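Local coordinates for acetyl-CoA acetyltransferase (PDB 6BN2), which probably catalyses the thiolase-type condensation of two acetyl-CoA molecules to acetoacetyl-CoA, with release of free coenzyme A, at residues N52-Q57 / G82-T87; D114-V119 / S268-E273; D319-N324 / L338-A343. One frame throughout, in Å; residues are numbered along the deposited sequence. Where two conformers were deposited one is given.

Contact 1 (N52-Q57 / G82-T87); sequences NPAEIQ and GLPNTT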
loop_
_atom_site.group_PDB
_atom_site.type_symbol
_atom_site.label_atom_id
_atom_site.label_comp_id
_atom_site.label_asym_id
_atom_site.label_seq_id
_atom_site.Cartn_x
_atom_site.Cartn_y
_atom_site.Cartn_z
ATOM N N ASN A 52 10.668 -12.103 -20.735
ATOM C CA ASN A 52 9.379 -11.822 -21.361
ATOM C C ASN A 52 8.482 -11.150 -20.326
ATOM O O ASN A 52 8.188 -11.768 -19.294
ATOM C CB ASN A 52 8.764 -13.133 -21.861
ATOM C CG ASN A 52 7.381 -12.957 -22.474
ATOM O OD1 ASN A 52 6.816 -11.867 -22.490
ATOM N ND2 ASN A 52 6.834 -14.048 -22.994
ATOM N N PRO A 53 8.043 -9.904 -20.542
ATOM C CA PRO A 53 7.251 -9.217 -19.507
ATOM C C PRO A 53 5.994 -9.968 -19.104
ATOM O O PRO A 53 5.526 -9.811 -17.963
ATOM C CB PRO A 53 6.926 -7.869 -20.166
ATOM C CG PRO A 53 8.062 -7.652 -21.133
ATOM C CD PRO A 53 8.372 -9.016 -21.672
ATOM N N ALA A 54 5.436 -10.791 -19.997
ATOM C CA ALA A 54 4.211 -11.501 -19.651
ATOM C C ALA A 54 4.436 -12.610 -18.630
ATOM O O ALA A 54 3.457 -13.189 -18.140
ATOM C CB ALA A 54 3.552 -12.074 -20.909
ATOM N N GLU A 55 5.690 -12.924 -18.285
ATOM C CA GLU A 55 5.910 -13.889 -17.215
ATOM C C GLU A 55 5.599 -13.311 -15.837
ATOM O O GLU A 55 5.401 -14.084 -14.886
ATOM C CB GLU A 55 7.356 -14.374 -17.233
ATOM C CG GLU A 55 7.737 -15.211 -18.464
ATOM C CD GLU A 55 7.260 -16.654 -18.389
ATOM O OE1 GLU A 55 6.667 -17.044 -17.360
ATOM O OE2 GLU A 55 7.502 -17.412 -19.357
ATOM N N ILE A 56 5.568 -11.982 -15.706
ATOM C CA ILE A 56 5.364 -11.335 -14.404
ATOM C C ILE A 56 3.893 -11.418 -14.016
ATOM O O ILE A 56 3.018 -10.981 -14.771
ATOM C CB ILE A 56 5.838 -9.873 -14.445
ATOM C CG1 ILE A 56 7.345 -9.807 -14.697
ATOM C CG2 ILE A 56 5.477 -9.155 -13.136
ATOM C CD1 ILE A 56 8.171 -10.654 -13.709
ATOM N N GLN A 57 3.608 -11.959 -12.824
ATOM C CA GLN A 57 2.213 -12.200 -12.434
ATOM C C GLN A 57 1.653 -11.164 -11.471
ATOM O O GLN A 57 0.432 -11.155 -11.231
ATOM C CB GLN A 57 2.076 -13.591 -11.812
ATOM C CG GLN A 57 2.283 -14.691 -12.851
ATOM C CD GLN A 57 2.354 -16.060 -12.205
ATOM O OE1 GLN A 57 3.436 -16.548 -11.874
ATOM N NE2 GLN A 57 1.191 -16.679 -11.997
ATOM N N GLY A 82 6.639 -1.364 -19.647
ATOM C CA GLY A 82 6.361 -2.289 -20.717
ATOM C C GLY A 82 5.708 -3.584 -20.298
ATOM O O GLY A 82 5.599 -4.495 -21.132
ATOM N N LEU A 83 5.311 -3.717 -19.032
ATOM C CA LEU A 83 4.508 -4.871 -18.649
ATOM C C LEU A 83 3.134 -4.756 -19.300
ATOM O O LEU A 83 2.632 -3.645 -19.505
ATOM C CB LEU A 83 4.368 -4.961 -17.134
ATOM C CG LEU A 83 5.685 -5.350 -16.436
ATOM C CD1 LEU A 83 5.624 -5.146 -14.935
ATOM C CD2 LEU A 83 5.987 -6.812 -16.727
ATOM N N PRO A 84 2.513 -5.878 -19.650
ATOM C CA PRO A 84 1.217 -5.813 -20.338
ATOM C C PRO A 84 0.091 -5.405 -19.395
ATOM O O PRO A 84 0.216 -5.467 -18.173
ATOM C CB PRO A 84 1.015 -7.243 -20.851
ATOM C CG PRO A 84 1.786 -8.091 -19.908
ATOM C CD PRO A 84 3.026 -7.257 -19.576
ATOM N N ASN A 85 -1.033 -5.002 -20.004
ATOM C CA ASN A 85 -2.200 -4.591 -19.221
ATOM C C ASN A 85 -2.891 -5.767 -18.546
ATOM O O ASN A 85 -3.906 -5.564 -17.863
ATOM C CB ASN A 85 -3.173 -3.799 -20.118
ATOM C CG ASN A 85 -3.762 -4.618 -21.268
ATOM O OD1 ASN A 85 -3.865 -5.842 -21.212
ATOM N ND2 ASN A 85 -4.181 -3.920 -22.319
ATOM N N THR A 86 -2.363 -6.979 -18.708
ATOM C CA THR A 86 -2.841 -8.147 -17.984
ATOM C C THR A 86 -2.111 -8.346 -16.654
ATOM O O THR A 86 -2.368 -9.339 -15.966
ATOM C CB THR A 86 -2.717 -9.399 -18.874
ATOM O OG1 THR A 86 -1.374 -9.488 -19.393
ATOM C CG2 THR A 86 -3.697 -9.315 -20.058
ATOM N N THR A 87 -1.217 -7.424 -16.276
ATOM C CA THR A 87 -0.423 -7.546 -15.053
ATOM C C THR A 87 -1.106 -6.865 -13.871
ATOM O O THR A 87 -1.223 -5.628 -13.868
ATOM C CB THR A 87 0.953 -6.915 -15.246
ATOM O OG1 THR A 87 1.505 -7.343 -16.499
ATOM C CG2 THR A 87 1.896 -7.328 -14.107
HETATM O O HOH W 1 2.327 -9.847 -17.129
#

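Contact 2 (D114-V119 / S268-E273); sequences DVEAIV and SKEKME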
loop_
_atom_site.group_PDB
_atom_site.type_symbol
_atom_site.label_atom_id
_atom_site.label_comp_id
_atom_site.label_asym_id
_atom_site.label_seq_id
_atom_site.Cartn_x
_atom_site.Cartn_y
_atom_site.Cartn_z
ATOM N N ASP A 114 0.916 -18.879 -5.031
ATOM C CA ASP A 114 0.009 -18.138 -5.896
ATOM C C ASP A 114 0.673 -17.578 -7.139
ATOM O O ASP A 114 -0.009 -17.396 -8.158
ATOM C CB ASP A 114 -0.636 -16.990 -5.124
ATOM C CG ASP A 114 -1.567 -17.486 -4.062
ATOM O OD1 ASP A 114 -2.432 -18.316 -4.404
ATOM O OD2 ASP A 114 -1.418 -17.057 -2.899
ATOM N N VAL A 115 1.973 -17.286 -7.087
ATOM C CA VAL A 115 2.682 -16.777 -8.259
ATOM C C VAL A 115 4.031 -17.473 -8.369
ATOM O O VAL A 115 4.612 -17.910 -7.368
ATOM C CB VAL A 115 2.901 -15.249 -8.211
ATOM C CG1 VAL A 115 1.542 -14.498 -8.152
ATOM C CG2 VAL A 115 3.792 -14.890 -7.030
ATOM N N GLU A 116 4.531 -17.555 -9.606
ATOM C CA GLU A 116 5.858 -18.089 -9.892
ATOM C C GLU A 116 6.872 -17.006 -10.226
ATOM O O GLU A 116 8.076 -17.261 -10.135
ATOM C CB GLU A 116 5.794 -19.074 -11.065
ATOM C CG GLU A 116 4.826 -20.233 -10.839
ATOM C CD GLU A 116 5.334 -21.216 -9.812
ATOM O OE1 GLU A 116 6.451 -21.786 -9.998
ATOM O OE2 GLU A 116 4.610 -21.435 -8.822
ATOM N N ALA A 117 6.418 -15.811 -10.609
ATOM C CA ALA A 117 7.323 -14.717 -10.933
ATOM C C ALA A 117 6.612 -13.425 -10.587
ATOM O O ALA A 117 5.442 -13.258 -10.945
ATOM C CB ALA A 117 7.724 -14.714 -12.417
ATOM N N ILE A 118 7.319 -12.526 -9.900
ATOM C CA ILE A 118 6.695 -11.327 -9.353
ATOM C C ILE A 118 7.750 -10.231 -9.257
ATOM O O ILE A 118 8.928 -10.510 -8.997
ATOM C CB ILE A 118 6.027 -11.645 -7.992
ATOM C CG1 ILE A 118 5.340 -10.402 -7.401
ATOM C CG2 ILE A 118 7.012 -12.256 -6.997
ATOM C CD1 ILE A 118 4.338 -10.766 -6.266
ATOM N N VAL A 119 7.335 -8.985 -9.513
ATOM C CA VAL A 119 8.203 -7.812 -9.375
ATOM C C VAL A 119 7.906 -7.154 -8.040
ATOM O O VAL A 119 6.733 -6.974 -7.678
ATOM C CB VAL A 119 7.977 -6.810 -10.521
ATOM C CG1 VAL A 119 8.598 -5.443 -10.183
ATOM C CG2 VAL A 119 8.520 -7.353 -11.857
ATOM N N SER A 268 10.085 -18.543 -8.207
ATOM C CA SER A 268 10.229 -19.890 -7.678
ATOM C C SER A 268 11.393 -20.614 -8.354
ATOM O O SER A 268 11.857 -20.243 -9.439
ATOM C CB SER A 268 8.949 -20.690 -7.896
ATOM O OG SER A 268 8.756 -20.936 -9.282
ATOM N N LYS A 269 11.851 -21.680 -7.697
ATOM C CA LYS A 269 12.884 -22.535 -8.281
ATOM C C LYS A 269 12.434 -23.101 -9.618
ATOM O O LYS A 269 13.181 -23.085 -10.607
ATOM C CB LYS A 269 13.224 -23.661 -7.304
ATOM C CG LYS A 269 14.271 -24.658 -7.824
ATOM C CD LYS A 269 14.753 -25.554 -6.690
ATOM C CE LYS A 269 15.729 -26.610 -7.183
ATOM N NZ LYS A 269 15.035 -27.632 -8.008
ATOM N N GLU A 270 11.202 -23.615 -9.668
ATOM C CA GLU A 270 10.717 -24.249 -10.883
ATOM C C GLU A 270 10.681 -23.257 -12.038
ATOM O O GLU A 270 11.101 -23.575 -13.154
ATOM C CB GLU A 270 9.337 -24.852 -10.621
ATOM C CG GLU A 270 8.711 -25.550 -11.797
ATOM C CD GLU A 270 7.322 -26.068 -11.472
ATOM O OE1 GLU A 270 6.967 -26.108 -10.272
ATOM O OE2 GLU A 270 6.583 -26.424 -12.413
ATOM N N LYS A 271 10.225 -22.028 -11.773
ATOM C CA LYS A 271 10.124 -21.040 -12.844
ATOM C C LYS A 271 11.501 -20.587 -13.321
ATOM O O LYS A 271 11.743 -20.510 -14.533
ATOM C CB LYS A 271 9.279 -19.851 -12.371
ATOM C CG LYS A 271 9.182 -18.683 -13.354
ATOM C CD LYS A 271 8.607 -19.045 -14.724
ATOM C CE LYS A 271 7.136 -19.436 -14.695
ATOM N NZ LYS A 271 6.557 -19.486 -16.085
ATOM N N MET A 272 12.423 -20.286 -12.402
ATOM C CA MET A 272 13.727 -19.820 -12.878
ATOM C C MET A 272 14.466 -20.916 -13.634
ATOM O O MET A 272 15.135 -20.630 -14.632
ATOM C CB MET A 272 14.577 -19.275 -11.723
ATOM C CG MET A 272 15.229 -20.308 -10.858
ATOM S SD MET A 272 16.094 -19.537 -9.463
ATOM C CE MET A 272 16.802 -21.033 -8.747
ATOM N N GLU A 273 14.304 -22.180 -13.234
ATOM C CA GLU A 273 14.984 -23.249 -13.954
ATOM C C GLU A 273 14.353 -23.485 -15.322
ATOM O O GLU A 273 15.064 -23.761 -16.296
ATOM C CB GLU A 273 14.996 -24.532 -13.114
ATOM C CG GLU A 273 15.932 -24.416 -11.925
ATOM C CD GLU A 273 15.975 -25.654 -11.053
ATOM O OE1 GLU A 273 15.251 -26.624 -11.344
ATOM O OE2 GLU A 273 16.744 -25.651 -10.071
HETATM O O HOH W 2 6.803 -23.776 -8.148
#

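Contact 3 (D319-N324 / L338-A343); sequences DFFEFN and LGLDAA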
loop_
_atom_site.group_PDB
_atom_site.type_symbol
_atom_site.label_atom_id
_atom_site.label_comp_id
_atom_site.label_asym_id
_atom_site.label_seq_id
_atom_site.Cartn_x
_atom_site.Cartn_y
_atom_site.Cartn_z
ATOM N N ASP A 319 27.689 -12.182 6.880
ATOM C CA ASP A 319 28.958 -11.618 6.431
ATOM C C ASP A 319 28.887 -10.104 6.259
ATOM O O ASP A 319 29.847 -9.396 6.586
ATOM C CB ASP A 319 29.376 -12.266 5.111
ATOM C CG ASP A 319 29.745 -13.738 5.271
ATOM O OD1 ASP A 319 30.319 -14.095 6.321
ATOM O OD2 ASP A 319 29.482 -14.538 4.345
ATOM N N PHE A 320 27.775 -9.597 5.728
ATOM C CA PHE A 320 27.626 -8.171 5.463
ATOM C C PHE A 320 26.207 -7.740 5.756
ATOM O O PHE A 320 25.263 -8.517 5.593
ATOM C CB PHE A 320 27.997 -7.824 4.010
ATOM C CG PHE A 320 29.461 -7.927 3.761
ATOM C CD1 PHE A 320 30.023 -9.116 3.302
ATOM C CD2 PHE A 320 30.297 -6.862 4.068
ATOM C CE1 PHE A 320 31.410 -9.230 3.130
ATOM C CE2 PHE A 320 31.682 -6.961 3.883
ATOM C CZ PHE A 320 32.237 -8.146 3.418
ATOM N N PHE A 321 26.073 -6.477 6.168
ATOM C CA PHE A 321 24.796 -5.894 6.571
ATOM C C PHE A 321 24.547 -4.617 5.789
ATOM O O PHE A 321 25.482 -3.856 5.515
ATOM C CB PHE A 321 24.773 -5.516 8.059
ATOM C CG PHE A 321 25.039 -6.658 8.991
ATOM C CD1 PHE A 321 26.346 -7.041 9.282
ATOM C CD2 PHE A 321 23.987 -7.326 9.611
ATOM C CE1 PHE A 321 26.607 -8.085 10.167
ATOM C CE2 PHE A 321 24.235 -8.381 10.499
ATOM C CZ PHE A 321 25.543 -8.756 10.777
ATOM N N GLU A 322 23.270 -4.350 5.495
ATOM C CA GLU A 322 22.841 -3.039 5.008
ATOM C C GLU A 322 21.766 -2.552 5.962
ATOM O O GLU A 322 20.672 -3.120 5.994
ATOM C CB GLU A 322 22.293 -3.105 3.582
ATOM C CG GLU A 322 23.351 -3.268 2.521
ATOM C CD GLU A 322 24.069 -1.966 2.221
ATOM O OE1 GLU A 322 25.297 -2.023 1.996
ATOM O OE2 GLU A 322 23.419 -0.900 2.197
ATOM N N PHE A 323 22.084 -1.536 6.758
ATOM C CA PHE A 323 21.125 -0.868 7.636
ATOM C C PHE A 323 20.887 0.530 7.087
ATOM O O PHE A 323 21.837 1.315 6.981
ATOM C CB PHE A 323 21.658 -0.758 9.066
ATOM C CG PHE A 323 21.497 -1.990 9.887
ATOM C CD1 PHE A 323 20.316 -2.222 10.577
ATOM C CD2 PHE A 323 22.545 -2.879 10.037
ATOM C CE1 PHE A 323 20.167 -3.355 11.372
ATOM C CE2 PHE A 323 22.402 -4.009 10.819
ATOM C CZ PHE A 323 21.215 -4.250 11.485
ATOM N N ASN A 324 19.633 0.862 6.767
ATOM C CA ASN A 324 19.420 2.157 6.142
ATOM C C ASN A 324 19.794 3.289 7.091
ATOM O O ASN A 324 19.463 3.262 8.279
ATOM C CB ASN A 324 17.984 2.339 5.677
ATOM C CG ASN A 324 17.860 3.504 4.697
ATOM O OD1 ASN A 324 18.538 3.535 3.660
ATOM N ND2 ASN A 324 17.015 4.471 5.027
ATOM N N LEU A 338 23.526 -4.092 18.508
ATOM C CA LEU A 338 23.775 -5.435 18.000
ATOM C C LEU A 338 25.239 -5.835 18.082
ATOM O O LEU A 338 25.557 -7.003 17.834
ATOM C CB LEU A 338 23.302 -5.543 16.543
ATOM C CG LEU A 338 21.800 -5.392 16.334
ATOM C CD1 LEU A 338 21.495 -5.239 14.836
ATOM C CD2 LEU A 338 21.072 -6.591 16.927
ATOM N N GLY A 339 26.131 -4.905 18.413
ATOM C CA GLY A 339 27.538 -5.239 18.517
ATOM C C GLY A 339 28.190 -5.490 17.179
ATOM O O GLY A 339 29.129 -6.287 17.092
ATOM N N LEU A 340 27.724 -4.822 16.136
ATOM C CA LEU A 340 28.215 -5.101 14.795
ATOM C C LEU A 340 29.535 -4.402 14.525
ATOM O O LEU A 340 29.784 -3.286 14.982
ATOM C CB LEU A 340 27.204 -4.667 13.743
ATOM C CG LEU A 340 25.803 -5.271 13.877
ATOM C CD1 LEU A 340 24.970 -4.830 12.714
ATOM C CD2 LEU A 340 25.881 -6.784 13.947
ATOM N N ASP A 341 30.377 -5.083 13.759
ATOM C CA ASP A 341 31.602 -4.503 13.232
ATOM C C ASP A 341 31.256 -3.512 12.124
ATOM O O ASP A 341 30.712 -3.905 11.094
ATOM C CB ASP A 341 32.478 -5.628 12.691
ATOM C CG ASP A 341 33.807 -5.146 12.161
ATOM O OD1 ASP A 341 34.655 -6.024 11.889
ATOM O OD2 ASP A 341 34.027 -3.918 12.041
ATOM N N ALA A 342 31.593 -2.232 12.319
ATOM C CA ALA A 342 31.242 -1.230 11.316
ATOM C C ALA A 342 31.887 -1.507 9.959
ATOM O O ALA A 342 31.388 -1.028 8.937
ATOM C CB ALA A 342 31.626 0.160 11.817
ATOM N N ALA A 343 32.971 -2.285 9.916
ATOM C CA ALA A 343 33.602 -2.638 8.650
ATOM C C ALA A 343 32.771 -3.604 7.819
ATOM O O ALA A 343 33.120 -3.842 6.655
ATOM C CB ALA A 343 34.975 -3.258 8.896
#

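Contact 1 (N52-Q57 / G82-T87)
Leu83 pushes methyl CD2 between Pro53 and Ile56, and the closest packing of the contact gathers round this one carbon. CD2 lies 3.3 Å from Pro53 O and, in the Pro53 conformer described here, 3.7 Å from Pro53 CB. On Ile56 the same methyl rests 3.8 Å from CB, and the two side chains cross at about a right angle. With CG beside the backbone N (chi1 -70°), Leu83 brings its CD2 branch to 52-57, although its CB leaves the backbone neither toward nor away from that segment. Farther along the chain, Thr87 CG2 reaches Ile56 CG2 at 4.1 Å. Helix 34-48 closes over this apolar patch through Leu46, which touches Ile56 and Leu83, while Val59 of strand 59-62 backs Leu83 and Thr87. The two loops lead into strands 59-62 and 89-93, parallel neighbours in the N-terminal sheet of the thiolase fold, and each is held by local turns. Asn52 OD1 accepts from Ala54 N in an Asx turn that opens the 3-10 segment 53-55. Gly82 ends helix 73-80 with a Schellman motif, and a type I turn spans Pro84 to Thr87. In that turn Thr87 N and OG1 both donate to Pro84 O from one face of its carbonyl plane. Thr87 OG1 also receives a bond from a water 2.7 Å away; the water donates to Ile56 O as well and weakly to Pro53 O, so it joins the loops where their polar atoms fail to meet directly. Packing thins towards solvent: Ala54 CB and Pro84 CG come no closer than 4.5 Å, and exposed Gly82 offers Pro53 little more than its carbonyl oxygen. Beyond the turn, Asn85 and Thr86 pack on Ala292 and Lys302 of the second subunit.

Contact 2 (D114-V119 / S268-E273)
Ser268 is the N-cap of helix 269-274, at the point where strand 258-268 gives way to the helix, and Glu116, just ahead of strand 117-125, meets it with both backbone and side chain. Ser268 N donates to Glu116 O at 3.1 Å, carrying on the antiparallel pairing that Ile118 and Leu266 make farther into the sheet. Ser268 OG works in two directions. It accepts from Lys271 N, the capping bond that satisfies an amide of the first helical turn, and it donates a hydrogen bond to Glu116 OE1 at 2.6 Å, arriving from above the carboxylate plane. A chi1 of 68° sets OG between the backbone N and the carbonyl carbon of the serine, from where both partners can be reached. Glu116 bends at chi2 (-71°), and its carboxylate comes to lie beside the start of the helix, where the helix dipole would probably favour its negative charge. Glu270 OE1 lies 4.4 Å from Glu116 OE1; a water donating to both oxygens bridges these like charges, and Lys10 forms a salt bridge with Glu116 OE2. The apolar part of the contact belongs to Lys271. Its CB packs 3.8 Å from Glu116 CB, and bends at chi2 and chi3 curl the chain so that CE also returns to within 3.9 Å of Glu116 CB. Lys271 CG passes Ala117 CB more loosely, at 4.3 Å. The ammonium group leads away from Glu116 to a salt bridge with Glu55, while Gln57 OE1 accepts from Glu116 N. Altogether this is a serine-capped helix start at a strand-to-helix junction, with the cap hydroxyl held in turn by a carboxylate from the residue just before the antiparallel neighbour, strand 117-125.

Contact 3 (D319-N324 / L338-A343)
Leu340 packs on Phe321 where the chain returns to strand 320-323, part of the C-terminal sheet of the thiolase fold, after helix 328-338. Gly339, of positive phi, ends that helix as the C-prime residue of a Schellman motif and belongs to a calcium site of this protein; Leu340 follows directly. Its CB points toward the strand, and CG lies anti to the carbonyl carbon (chi1 -56°), which carries both methyls to the rings. CD1 sits over the centre of the Phe321 ring, 4.0 Å from the centroid and 8° off the normal, a CH-pi contact. CD2 is shifted toward the far end of the same ring, 3.7 Å from Phe321 CZ. CD1 also borders Phe323, whose ring has two conformers; the 3.3 Å approach to Phe323 CE2 in one of them is therefore doubtful. On the same ring, in that conformer, Leu338 CD1 lies near CZ. Leu304 of helix 300-311 touches both phenylalanines, and the side chain of Leu340 stays about 6 Å from a bound calcium ion. Beyond Leu340 the loop tightens into an Asx turn: Ala343 N donates to Asp341 OD2 at 2.9 Å, from above the carboxylate plane.

In the fold
From the N terminus, contact 1 closes first, joining the loops that precede strands 59-62 and 89-93. Contact 2 follows in series and spans 148 residues, bringing the start of strand 117-125 to the end of strand 258-268. The two neither nest nor cross in sequence, yet they touch directly in space through residues 55 and 57, at one end of the N-terminal half of the fold. Contact 3 closes a short loop of 13 residues round helix 328-338 in the C-terminal half, against strand 320-323. Its nearest atoms are about 19 Å from those of contact 2, and it lies across the chain's centre from contact 1.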